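Local coordinates for protein DOA1 (Saccharomyces cerevisiae, PDB 3ODT) that probably binds ubiquitin through its WD40 beta propeller, and so takes part in regulating the turnover of F-box proteins, at residues Val27-Val32 with Met275-Ile280; Asp123-Val128 with Val135-Ala140; Gly181-Val186 with Phe198-Asn203; Val35-Thr40 with Phe61-Cys66. All coordinates share one frame; numbering follows the deposited sequence.

All four contacts belong to one seven-bladed WD40 propeller, at different places in its blades. Interactions 1 and 4 share strand 31-36, one near each end of it, and tie its blade to two different blades, the centres of the two contacts being about 19 Å apart. Interaction 2 is a hairpin within a single blade, and interaction 3 seats the loop that enters a blade on that blade's second strand. Interactions 3 and 4 are buried, whereas 1 and 2 are only partly so. Their chemistry differs accordingly: a serine-carboxylate bond between turns in 1, a backbone ladder with one apolar and one polar face in 2, a shared carbonyl in 3, and valine-leucine packing with a cation-pi pair in 4.

Interaction 1 of 4, residues Val27-Val32 with Met275-Ile280; sequences VDDSKV and MSNGDI
Two type I beta turns of the WD40 propeller, Asp28 to Lys31 and Met275 to Gly278, face each other across the boundary between two blades, and Asp29 of the first turn reaches Ser276 and Asn277 of the second. One blade is built on strands 21-26, 31-36, 40-46 and 50-57; the other is the blade in which strand 9-14 joins strands from the end of the chain and closes the ring. Asp29 OD1 accepts the hydroxyl of Ser276 OG at 2.8 Å, on its syn side and 18° out of the carboxylate plane. The same carboxylate lies stacked on the Asn277 amide, their planes 17° apart, with Asn277 ND2 3.7 Å from Asp29 CG. CG of Asp29 stands anti to its own carbonyl carbon (chi1 -68°), a torsion that swings the carboxylate out to the facing turn. Without the carboxylate, as with an alanine here, the Ser276 hydroxyl is likely to lose this acceptor and the Asn277 amide its flat neighbour. Asx turns brace both sides. Asp28 OD1 grips Ser30 N at 2.7 Å and Ser30 OG at 2.8 Å, while Asn277 OD1 accepts Asp279 N, just past the second turn, at 3.0 Å and so fixes the amide. Asp279 also forms a salt bridge with Arg298. Deeper in, selenomethionine Met275 has two conformers, which makes its touch on Val32 provisional; in the one described, Met275 CE comes to 4.0 Å from Val32 CG1.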
loop_
_atom_site.group_PDB
_atom_site.type_symbol
_atom_site.label_atom_id
_atom_site.label_comp_id
_atom_site.label_asym_id
_atom_site.label_seq_id
_atom_site.Cartn_x
_atom_site.Cartn_y
_atom_site.Cartn_z
ATOM N N VAL A 27 -11.855 -3.550 0.563
ATOM C CA VAL A 27 -12.847 -3.297 -0.456
ATOM C C VAL A 27 -14.044 -2.641 0.235
ATOM O O VAL A 27 -14.515 -1.572 -0.166
ATOM C CB VAL A 27 -13.229 -4.587 -1.154
ATOM C CG1 VAL A 27 -14.464 -4.386 -2.016
ATOM C CG2 VAL A 27 -12.043 -5.085 -1.988
ATOM N N ASP A 28 -14.563 -3.313 1.255
ATOM C CA ASP A 28 -15.509 -2.698 2.182
ATOM C C ASP A 28 -15.371 -3.386 3.537
ATOM O O ASP A 28 -14.476 -4.216 3.702
ATOM C CB ASP A 28 -16.936 -2.681 1.643
ATOM C CG ASP A 28 -17.519 -4.063 1.413
ATOM O OD1 ASP A 28 -17.317 -4.984 2.221
ATOM O OD2 ASP A 28 -18.244 -4.221 0.409
ATOM N N ASP A 29 -16.225 -3.070 4.506
ATOM C CA ASP A 29 -16.065 -3.651 5.829
ATOM C C ASP A 29 -16.287 -5.173 5.862
ATOM O O ASP A 29 -15.991 -5.824 6.860
ATOM C CB ASP A 29 -17.023 -3.012 6.804
ATOM C CG ASP A 29 -16.711 -1.571 7.084
ATOM O OD1 ASP A 29 -15.625 -1.045 6.741
ATOM O OD2 ASP A 29 -17.606 -0.923 7.658
ATOM N N SER A 30 -16.817 -5.732 4.783
ATOM C CA SER A 30 -17.038 -7.173 4.690
ATOM C C SER A 30 -16.211 -7.853 3.589
ATOM O O SER A 30 -16.409 -9.035 3.306
ATOM C CB SER A 30 -18.520 -7.508 4.464
ATOM O OG SER A 30 -18.967 -7.094 3.167
ATOM N N LYS A 31 -15.306 -7.115 2.975
ATOM C CA LYS A 31 -14.553 -7.673 1.867
ATOM C C LYS A 31 -13.149 -7.089 1.858
ATOM O O LYS A 31 -12.980 -5.865 1.880
ATOM C CB LYS A 31 -15.209 -7.323 0.522
ATOM C CG LYS A 31 -16.522 -8.020 0.225
ATOM C CD LYS A 31 -17.016 -7.767 -1.214
ATOM C CE LYS A 31 -18.243 -8.614 -1.558
ATOM N NZ LYS A 31 -19.341 -8.417 -0.595
ATOM N N VAL A 32 -12.156 -7.966 1.758
ATOM C CA VAL A 32 -10.783 -7.539 1.602
ATOM C C VAL A 32 -10.139 -8.367 0.493
ATOM O O VAL A 32 -10.571 -9.493 0.188
ATOM C CB VAL A 32 -9.973 -7.623 2.903
ATOM C CG1 VAL A 32 -10.671 -6.852 4.046
ATOM C CG2 VAL A 32 -9.698 -9.044 3.314
HETATM N N MSE A 275 -9.653 -0.671 6.932
HETATM C CA MSE A 275 -11.080 -0.606 6.685
HETATM C C MSE A 275 -11.643 0.720 7.149
HETATM O O MSE A 275 -11.055 1.405 8.003
HETATM C CB MSE A 275 -11.811 -1.715 7.436
HETATM C CG MSE A 275 -12.260 -2.855 6.581
HETATM SE SE MSE A 275 -12.754 -4.324 7.723
HETATM C CE MSE A 275 -11.001 -5.120 7.679
ATOM N N SER A 276 -12.806 1.074 6.619
ATOM C CA SER A 276 -13.468 2.294 7.064
ATOM C C SER A 276 -13.857 2.274 8.522
ATOM O O SER A 276 -14.023 3.343 9.118
ATOM C CB SER A 276 -14.711 2.565 6.207
ATOM O OG SER A 276 -15.815 1.754 6.576
ATOM N N ASN A 277 -14.030 1.064 9.090
ATOM C CA ASN A 277 -14.458 0.924 10.475
ATOM C C ASN A 277 -13.276 0.913 11.441
ATOM O O ASN A 277 -13.435 0.668 12.632
ATOM C CB ASN A 277 -15.323 -0.317 10.656
ATOM C CG ASN A 277 -14.580 -1.599 10.365
ATOM O OD1 ASN A 277 -13.376 -1.621 10.179
ATOM N ND2 ASN A 277 -15.317 -2.673 10.297
ATOM N N GLY A 278 -12.084 1.147 10.898
ATOM C CA GLY A 278 -10.875 1.184 11.685
ATOM C C GLY A 278 -10.091 -0.126 11.759
ATOM O O GLY A 278 -8.975 -0.133 12.246
ATOM N N ASP A 279 -10.660 -1.233 11.300
ATOM C CA ASP A 279 -9.948 -2.495 11.374
ATOM C C ASP A 279 -8.725 -2.468 10.471
ATOM O O ASP A 279 -8.718 -1.800 9.433
ATOM C CB ASP A 279 -10.860 -3.671 11.024
ATOM C CG ASP A 279 -11.849 -3.998 12.137
ATOM O OD1 ASP A 279 -12.032 -3.194 13.075
ATOM O OD2 ASP A 279 -12.458 -5.103 12.055
ATOM N N ILE A 280 -7.700 -3.195 10.878
ATOM C CA ILE A 280 -6.426 -3.205 10.170
ATOM C C ILE A 280 -6.217 -4.546 9.475
ATOM O O ILE A 280 -6.377 -5.594 10.098
ATOM C CB ILE A 280 -5.236 -2.911 11.112
ATOM C CG1 ILE A 280 -5.346 -1.486 11.666
ATOM C CG2 ILE A 280 -3.947 -3.079 10.354
ATOM C CD1 ILE A 280 -4.385 -1.188 12.803
#

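Interaction 2 of 4, residues Asp123-Val128 with Val135-Ala140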
loop_
_atom_site.group_PDB
_atom_site.type_symbol
_atom_site.label_atom_id
_atom_site.label_comp_id
_atom_site.label_asym_id
_atom_site.label_seq_id
_atom_site.Cartn_x
_atom_site.Cartn_y
_atom_site.Cartn_z
ATOM N N ASP A 123 10.981 -0.175 -12.855
ATOM C CA ASP A 123 11.469 0.428 -14.113
ATOM C C ASP A 123 11.868 1.899 -13.924
ATOM O O ASP A 123 12.290 2.567 -14.861
ATOM C CB ASP A 123 10.496 0.247 -15.293
ATOM C CG ASP A 123 9.237 1.061 -15.172
ATOM O OD1 ASP A 123 9.141 1.925 -14.284
ATOM O OD2 ASP A 123 8.337 0.833 -16.020
ATOM N N LYS A 124 11.756 2.374 -12.694
ATOM C CA LYS A 124 12.194 3.718 -12.241
ATOM C C LYS A 124 11.223 4.823 -12.579
ATOM O O LYS A 124 11.547 5.950 -12.453
ATOM C CB LYS A 124 13.609 4.070 -12.733
ATOM C CG LYS A 124 14.600 2.975 -12.489
ATOM C CD LYS A 124 16.015 3.412 -12.958
ATOM C CE LYS A 124 16.967 2.232 -12.809
ATOM N NZ LYS A 124 18.098 2.326 -13.759
ATOM N N THR A 125 10.018 4.407 -12.964
ATOM C CA THR A 125 8.942 5.346 -13.216
ATOM C C THR A 125 7.731 5.097 -12.334
ATOM O O THR A 125 7.586 4.032 -11.728
ATOM C CB THR A 125 8.442 5.271 -14.695
ATOM O OG1 THR A 125 7.608 4.111 -14.866
ATOM C CG2 THR A 125 9.606 5.228 -15.676
ATOM N N ALA A 126 6.871 6.106 -12.248
ATOM C CA ALA A 126 5.489 5.915 -11.827
ATOM C C ALA A 126 4.671 6.275 -13.046
ATOM O O ALA A 126 5.129 7.060 -13.907
ATOM C CB ALA A 126 5.121 6.802 -10.673
ATOM N N LYS A 127 3.470 5.710 -13.143
ATOM C CA LYS A 127 2.615 5.999 -14.271
ATOM C C LYS A 127 1.247 6.342 -13.739
ATOM O O LYS A 127 0.761 5.754 -12.765
ATOM C CB LYS A 127 2.568 4.826 -15.253
ATOM C CG LYS A 127 3.851 4.744 -16.121
ATOM C CD LYS A 127 3.930 3.480 -16.975
ATOM C CE LYS A 127 5.094 3.547 -17.969
ATOM N NZ LYS A 127 6.397 4.026 -17.452
ATOM N N VAL A 128 0.610 7.295 -14.402
ATOM C CA VAL A 128 -0.714 7.753 -14.018
ATOM C C VAL A 128 -1.675 7.413 -15.146
ATOM O O VAL A 128 -1.435 7.748 -16.334
ATOM C CB VAL A 128 -0.739 9.276 -13.817
ATOM C CG1 VAL A 128 -2.183 9.773 -13.510
ATOM C CG2 VAL A 128 0.230 9.669 -12.737
ATOM N N VAL A 135 -1.844 8.375 -19.032
ATOM C CA VAL A 135 -1.930 9.811 -19.192
ATOM C C VAL A 135 -0.592 10.513 -18.939
ATOM O O VAL A 135 -0.190 11.411 -19.702
ATOM C CB VAL A 135 -2.984 10.392 -18.267
ATOM C CG1 VAL A 135 -3.001 11.918 -18.385
ATOM C CG2 VAL A 135 -4.349 9.809 -18.601
ATOM N N TYR A 136 0.075 10.150 -17.837
ATOM C CA TYR A 136 1.407 10.679 -17.543
ATOM C C TYR A 136 2.388 9.572 -17.194
ATOM O O TYR A 136 2.115 8.707 -16.345
ATOM C CB TYR A 136 1.373 11.686 -16.386
ATOM C CG TYR A 136 0.352 12.790 -16.527
ATOM C CD1 TYR A 136 0.461 13.742 -17.513
ATOM C CD2 TYR A 136 -0.675 12.913 -15.623
ATOM C CE1 TYR A 136 -0.453 14.756 -17.630
ATOM C CE2 TYR A 136 -1.597 13.934 -15.723
ATOM C CZ TYR A 136 -1.480 14.844 -16.728
ATOM O OH TYR A 136 -2.394 15.850 -16.850
ATOM N N ASN A 137 3.564 9.653 -17.816
ATOM C CA ASN A 137 4.722 8.862 -17.451
ATOM C C ASN A 137 5.645 9.736 -16.584
ATOM O O ASN A 137 6.181 10.746 -17.059
ATOM C CB ASN A 137 5.461 8.417 -18.708
ATOM C CG ASN A 137 6.643 7.551 -18.395
ATOM O OD1 ASN A 137 6.619 6.786 -17.442
ATOM N ND2 ASN A 137 7.703 7.695 -19.174
ATOM N N LEU A 138 5.810 9.365 -15.328
ATOM C CA LEU A 138 6.620 10.125 -14.385
ATOM C C LEU A 138 8.019 9.523 -14.343
ATOM O O LEU A 138 8.299 8.601 -13.582
ATOM C CB LEU A 138 5.988 10.085 -12.995
ATOM C CG LEU A 138 4.491 10.434 -12.888
ATOM C CD1 LEU A 138 4.043 10.589 -11.444
ATOM C CD2 LEU A 138 4.133 11.691 -13.657
ATOM N N GLN A 139 8.868 10.069 -15.197
ATOM C CA GLN A 139 10.208 9.588 -15.457
ATOM C C GLN A 139 11.209 10.665 -15.003
ATOM O O GLN A 139 11.261 11.760 -15.573
ATOM C CB GLN A 139 10.344 9.284 -16.967
ATOM C CG GLN A 139 11.593 8.468 -17.366
ATOM C CD GLN A 139 11.480 7.856 -18.779
ATOM O OE1 GLN A 139 10.619 7.003 -19.035
ATOM N NE2 GLN A 139 12.357 8.281 -19.689
ATOM N N ALA A 140 11.976 10.334 -13.967
ATOM C CA ALA A 140 12.948 11.253 -13.390
ATOM C C ALA A 140 13.845 10.559 -12.363
ATOM O O ALA A 140 15.048 10.812 -12.314
ATOM C CB ALA A 140 12.243 12.445 -12.760
#
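At the apolar centre of this antiparallel beta hairpin, formed by the last two strands of a WD40 blade, Leu138 CD1 lies 4.0 Å from Ala126 CB and 4.1 Å from Val128 CG2. Ala126, Val128, Tyr136 and Leu138 share one face of the sheet, which packs on the next blade: Phe158 and Thr160 meet Leu138 there. Toward the far end of that face Val128 CB stands at the edge of the Tyr136 ring, near its plane, while Val135 CG1 lies over the centre of one ring face. The two strands are joined by a backbone ladder. Ala126 and Leu138 form a hydrogen-bonded pair, and at the end near the turn Val128 O takes both Val135 N (2.8 Å) and Tyr136 N (3.2 Å), a classic beta bulge. The opposite face is polar. Lys127, bent only at its last torsion (chi4 45°), lies beside Asn137 and brings NZ to Asn137 OD1 at 2.8 Å, from 49° above the carbonyl plane. Asn137 in turn gives ND2 to Gln139 OE1. The lysine also donates to Thr125 OG1, which passes the chain on to Asp123, a residue that engages His103 by the aspartate-histidine pairing familiar in WD40 repeats. Asp123 OD1 receives Thr125 OG1 at 2.7 Å and Thr125 N at 2.9 Å, both from the same face of its carboxylate.

Interaction 3 of 4, residues Gly181-Val186 with Phe198-Asn203; sequences GIHNDV and FISCSN
Val186 O is gripped by two donors, Ser202 OG at 2.8 Å from the end of the facing strand and Asn203 N at 3.0 Å from the residue after it, where the loop leading into a WD40 propeller blade settles on that blade's second strand. The hydroxyl approaches from 46° above the carbonyl plane. Earlier in the loop, one face of the buried His183 ring lies on Ser202, although the orientation of the ring is uncertain. A gap between loop and strand is likely to open with an alanine in place of His183, and Ser202 would lose the ring beside it. Lys208, on the next strand of the blade, holds the loop by a hydrogen bond to Ile182 O. Asp185, its CG anti to the backbone N (chi1 -154°), sets its carboxylate against Asn203 CB, the acid and amide planes 82° apart. This carboxylate is itself steadied by the loop, its OD1 accepting Val186 N at 2.7 Å. Asn203 has a second neighbour in Val186, whose CB packs on the amide end, 3.6 Å from Asn203 ND2.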
loop_
_atom_site.group_PDB
_atom_site.type_symbol
_atom_site.label_atom_id
_atom_site.label_comp_id
_atom_site.label_asym_id
_atom_site.label_seq_id
_atom_site.Cartn_x
_atom_site.Cartn_y
_atom_site.Cartn_z
ATOM N N GLY A 181 16.245 15.524 1.488
ATOM C CA GLY A 181 16.698 15.569 2.877
ATOM C C GLY A 181 15.845 14.848 3.915
ATOM O O GLY A 181 16.013 15.078 5.121
ATOM N N ILE A 182 14.948 13.980 3.464
ATOM C CA ILE A 182 14.013 13.314 4.377
ATOM C C ILE A 182 14.591 11.994 4.878
ATOM O O ILE A 182 14.569 11.724 6.080
ATOM C CB ILE A 182 12.655 13.075 3.704
ATOM C CG1 ILE A 182 12.178 14.381 3.071
ATOM C CG2 ILE A 182 11.640 12.549 4.727
ATOM C CD1 ILE A 182 12.019 15.520 4.047
ATOM N N HIS A 183 15.088 11.169 3.957
ATOM C CA HIS A 183 15.739 9.925 4.321
ATOM C C HIS A 183 17.053 9.822 3.587
ATOM O O HIS A 183 17.145 10.247 2.430
ATOM C CB HIS A 183 14.878 8.747 3.902
ATOM C CG HIS A 183 13.555 8.684 4.592
ATOM N ND1 HIS A 183 12.382 9.069 3.982
ATOM C CD2 HIS A 183 13.220 8.278 5.837
ATOM C CE1 HIS A 183 11.369 8.881 4.816
ATOM N NE2 HIS A 183 11.858 8.419 5.952
ATOM N N ASN A 184 18.049 9.221 4.230
ATOM C CA ASN A 184 19.322 8.927 3.583
ATOM C C ASN A 184 19.405 7.450 3.201
ATOM O O ASN A 184 20.460 6.825 3.308
ATOM C CB ASN A 184 20.490 9.304 4.495
ATOM C CG ASN A 184 21.818 9.321 3.764
ATOM O OD1 ASN A 184 21.875 9.582 2.562
ATOM N ND2 ASN A 184 22.895 9.041 4.489
ATOM N N ASP A 185 18.276 6.904 2.758
ATOM C CA ASP A 185 18.166 5.505 2.406
ATOM C C ASP A 185 16.944 5.385 1.509
ATOM O O ASP A 185 16.234 6.365 1.259
ATOM C CB ASP A 185 17.985 4.647 3.661
ATOM C CG ASP A 185 18.475 3.196 3.494
ATOM O OD1 ASP A 185 18.557 2.667 2.354
ATOM O OD2 ASP A 185 18.713 2.558 4.547
ATOM N N VAL A 186 16.727 4.181 1.013
ATOM C CA VAL A 186 15.631 3.879 0.112
ATOM C C VAL A 186 14.309 4.312 0.736
ATOM O O VAL A 186 14.033 3.977 1.887
ATOM C CB VAL A 186 15.602 2.368 -0.114
ATOM C CG1 VAL A 186 14.333 1.953 -0.841
ATOM C CG2 VAL A 186 16.903 1.876 -0.802
ATOM N N PHE A 198 2.710 15.180 3.870
ATOM C CA PHE A 198 2.767 13.750 3.637
ATOM C C PHE A 198 3.578 13.060 4.714
ATOM O O PHE A 198 4.329 13.703 5.443
ATOM C CB PHE A 198 3.297 13.444 2.212
ATOM C CG PHE A 198 4.765 13.738 2.000
ATOM C CD1 PHE A 198 5.744 12.814 2.375
ATOM C CD2 PHE A 198 5.170 14.916 1.389
ATOM C CE1 PHE A 198 7.107 13.084 2.156
ATOM C CE2 PHE A 198 6.540 15.197 1.189
ATOM C CZ PHE A 198 7.501 14.284 1.551
ATOM N N ILE A 199 3.389 11.737 4.836
ATOM C CA ILE A 199 4.286 10.911 5.620
ATOM C C ILE A 199 5.017 9.971 4.687
ATOM O O ILE A 199 4.460 9.510 3.690
ATOM C CB ILE A 199 3.593 10.157 6.757
ATOM C CG1 ILE A 199 2.473 9.293 6.221
ATOM C CG2 ILE A 199 2.986 11.164 7.731
ATOM C CD1 ILE A 199 1.985 8.261 7.261
ATOM N N SER A 200 6.275 9.688 4.991
ATOM C CA SER A 200 7.056 8.743 4.215
ATOM C C SER A 200 7.710 7.768 5.186
ATOM O O SER A 200 7.889 8.072 6.368
ATOM C CB SER A 200 8.147 9.458 3.428
ATOM O OG SER A 200 8.930 10.252 4.292
ATOM N N CYS A 201 8.068 6.600 4.681
ATOM C CA CYS A 201 8.840 5.636 5.445
ATOM C C CYS A 201 9.917 5.027 4.576
ATOM O O CYS A 201 9.866 5.113 3.328
ATOM C CB CYS A 201 7.935 4.538 6.035
ATOM S SG CYS A 201 7.225 3.411 4.828
ATOM N N SER A 202 10.886 4.394 5.234
ATOM C CA SER A 202 12.123 4.075 4.575
ATOM C C SER A 202 12.829 2.834 5.122
ATOM O O SER A 202 12.539 2.349 6.225
ATOM C CB SER A 202 13.008 5.327 4.706
ATOM O OG SER A 202 14.376 5.140 4.382
ATOM N N ASN A 203 13.782 2.327 4.347
ATOM C CA ASN A 203 14.672 1.286 4.837
ATOM C C ASN A 203 15.516 1.754 6.029
ATOM O O ASN A 203 16.091 0.933 6.710
ATOM C CB ASN A 203 15.635 0.844 3.738
ATOM C CG ASN A 203 14.993 -0.087 2.709
ATOM O OD1 ASN A 203 13.770 -0.316 2.703
ATOM N ND2 ASN A 203 15.829 -0.630 1.830
#

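Interaction 4 of 4, residues Val35-Thr40 with Phe61-Cys66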
loop_
_atom_site.group_PDB
_atom_site.type_symbol
_atom_site.label_atom_id
_atom_site.label_comp_id
_atom_site.label_asym_id
_atom_site.label_seq_id
_atom_site.Cartn_x
_atom_site.Cartn_y
_atom_site.Cartn_z
ATOM N N VAL A 35 -2.860 -10.011 -2.638
ATOM C CA VAL A 35 -2.094 -10.593 -3.730
ATOM C C VAL A 35 -0.796 -11.134 -3.176
ATOM O O VAL A 35 -0.341 -10.731 -2.093
ATOM C CB VAL A 35 -1.842 -9.584 -4.868
ATOM C CG1 VAL A 35 -3.156 -9.020 -5.456
ATOM C CG2 VAL A 35 -0.936 -8.465 -4.402
ATOM N N SER A 36 -0.189 -12.052 -3.908
ATOM C CA SER A 36 0.863 -12.858 -3.347
ATOM C C SER A 36 1.883 -13.245 -4.400
ATOM O O SER A 36 1.579 -13.261 -5.598
ATOM C CB SER A 36 0.216 -14.122 -2.741
ATOM O OG SER A 36 1.144 -15.131 -2.438
ATOM N N ARG A 37 3.076 -13.614 -3.961
ATOM C CA ARG A 37 4.043 -14.250 -4.843
ATOM C C ARG A 37 3.565 -15.599 -5.392
ATOM O O ARG A 37 4.178 -16.130 -6.321
ATOM C CB ARG A 37 5.357 -14.389 -4.120
ATOM C CG ARG A 37 6.067 -13.061 -3.927
ATOM C CD ARG A 37 7.186 -13.238 -2.918
ATOM N NE ARG A 37 8.206 -14.196 -3.333
ATOM C CZ ARG A 37 9.313 -13.875 -3.995
ATOM N NH1 ARG A 37 9.547 -12.612 -4.346
ATOM N NH2 ARG A 37 10.194 -14.813 -4.306
ATOM N N ASP A 38 2.470 -16.142 -4.858
ATOM C CA ASP A 38 1.873 -17.361 -5.421
ATOM C C ASP A 38 1.116 -17.097 -6.739
ATOM O O ASP A 38 0.618 -18.018 -7.372
ATOM C CB ASP A 38 0.994 -18.125 -4.399
ATOM C CG ASP A 38 -0.313 -17.412 -4.044
ATOM O OD1 ASP A 38 -0.673 -16.410 -4.689
ATOM O OD2 ASP A 38 -1.010 -17.896 -3.103
ATOM N N GLY A 39 1.053 -15.835 -7.145
ATOM C CA GLY A 39 0.489 -15.464 -8.417
ATOM C C GLY A 39 -1.018 -15.263 -8.399
ATOM O O GLY A 39 -1.610 -15.041 -9.454
ATOM N N THR A 40 -1.627 -15.317 -7.217
ATOM C CA THR A 40 -3.067 -15.205 -7.102
ATOM C C THR A 40 -3.511 -13.887 -6.482
ATOM O O THR A 40 -2.762 -13.249 -5.718
ATOM C CB THR A 40 -3.704 -16.371 -6.299
ATOM O OG1 THR A 40 -3.361 -16.268 -4.907
ATOM C CG2 THR A 40 -3.289 -17.719 -6.853
ATOM N N PHE A 61 4.758 -13.307 -9.992
ATOM C CA PHE A 61 4.598 -12.805 -8.647
ATOM C C PHE A 61 3.734 -11.552 -8.718
ATOM O O PHE A 61 3.925 -10.700 -9.617
ATOM C CB PHE A 61 5.949 -12.418 -8.051
ATOM C CG PHE A 61 6.918 -13.539 -7.917
ATOM C CD1 PHE A 61 6.528 -14.868 -8.031
ATOM C CD2 PHE A 61 8.258 -13.257 -7.668
ATOM C CE1 PHE A 61 7.462 -15.890 -7.902
ATOM C CE2 PHE A 61 9.180 -14.278 -7.537
ATOM C CZ PHE A 61 8.777 -15.593 -7.652
ATOM N N LEU A 62 2.801 -11.432 -7.793
ATOM C CA LEU A 62 1.991 -10.226 -7.658
ATOM C C LEU A 62 2.453 -9.497 -6.389
ATOM O O LEU A 62 2.563 -10.098 -5.300
ATOM C CB LEU A 62 0.503 -10.555 -7.610
ATOM C CG LEU A 62 -0.071 -11.223 -8.857
ATOM C CD1 LEU A 62 -1.535 -11.517 -8.674
ATOM C CD2 LEU A 62 0.161 -10.309 -10.052
ATOM N N ASN A 63 2.735 -8.208 -6.568
ATOM C CA ASN A 63 3.333 -7.351 -5.549
ATOM C C ASN A 63 2.514 -6.159 -5.111
ATOM O O ASN A 63 2.794 -5.552 -4.083
ATOM C CB ASN A 63 4.705 -6.901 -6.014
ATOM C CG ASN A 63 5.697 -8.051 -6.067
ATOM O OD1 ASN A 63 5.797 -8.820 -5.119
ATOM N ND2 ASN A 63 6.412 -8.187 -7.194
ATOM N N SER A 64 1.482 -5.831 -5.884
ATOM C CA SER A 64 0.671 -4.662 -5.603
ATOM C C SER A 64 -0.800 -4.914 -5.971
ATOM O O SER A 64 -1.122 -5.667 -6.914
ATOM C CB SER A 64 1.241 -3.457 -6.352
ATOM O OG SER A 64 1.300 -3.702 -7.737
ATOM N N VAL A 65 -1.671 -4.230 -5.244
ATOM C CA VAL A 65 -3.111 -4.296 -5.471
ATOM C C VAL A 65 -3.725 -2.969 -5.033
ATOM O O VAL A 65 -3.201 -2.284 -4.131
ATOM C CB VAL A 65 -3.760 -5.474 -4.660
ATOM C CG1 VAL A 65 -3.740 -5.188 -3.154
ATOM C CG2 VAL A 65 -5.168 -5.818 -5.141
ATOM N N CYS A 66 -4.827 -2.607 -5.694
ATOM C CA CYS A 66 -5.690 -1.524 -5.238
ATOM C C CYS A 66 -7.097 -1.810 -5.735
ATOM O O CYS A 66 -7.335 -2.805 -6.437
ATOM C CB CYS A 66 -5.191 -0.149 -5.685
ATOM S SG CYS A 66 -5.319 0.177 -7.451
#
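Val35, Leu62 and Val65 meet in the buried seam between two neighbouring WD40 propeller blades, where the end of strand 31-36 lies against the start of the innermost strand, 62-68, of the next blade. Val35 CB touches Leu62 CB at 3.7 Å, and its CG1 branch reaches Val65 CB. Leu62 brings CD1 to 3.6 Å from Gly39 O, with Thr40 O also close by. At the partly exposed end of the contact Arg37 folds back over Phe61 in an off-centre cation-pi contact, Arg37 CZ being 4.1 Å from the centroid of the Phe61 ring and 33° off the ring normal. The planes are 40° apart, and Phe61 CE2 sits over one guanidinium face, near its rim. A bend at chi3 (61°) in the arginine chain turns the head back, after CG has passed over the ring. Behind these contacts a type I turn from Ser36 to Gly39 sets their positions. Asp38 is anchored through OD2 to His17 and Arg42, while its OD1 accepts both the hydroxyl and the backbone N of Thr40. Ser36 OG bonds both Asp38 N, forming an ST turn, and Asp20 O; Asp20 is itself a calcium ligand with Ser285 and Asn287. The carbonyl of Ser36 links this turn to the neighbouring blade: Ser36 O accepts Gly39 N at 3.0 Å and Leu62 N at 3.1 Å, from opposite faces of its plane.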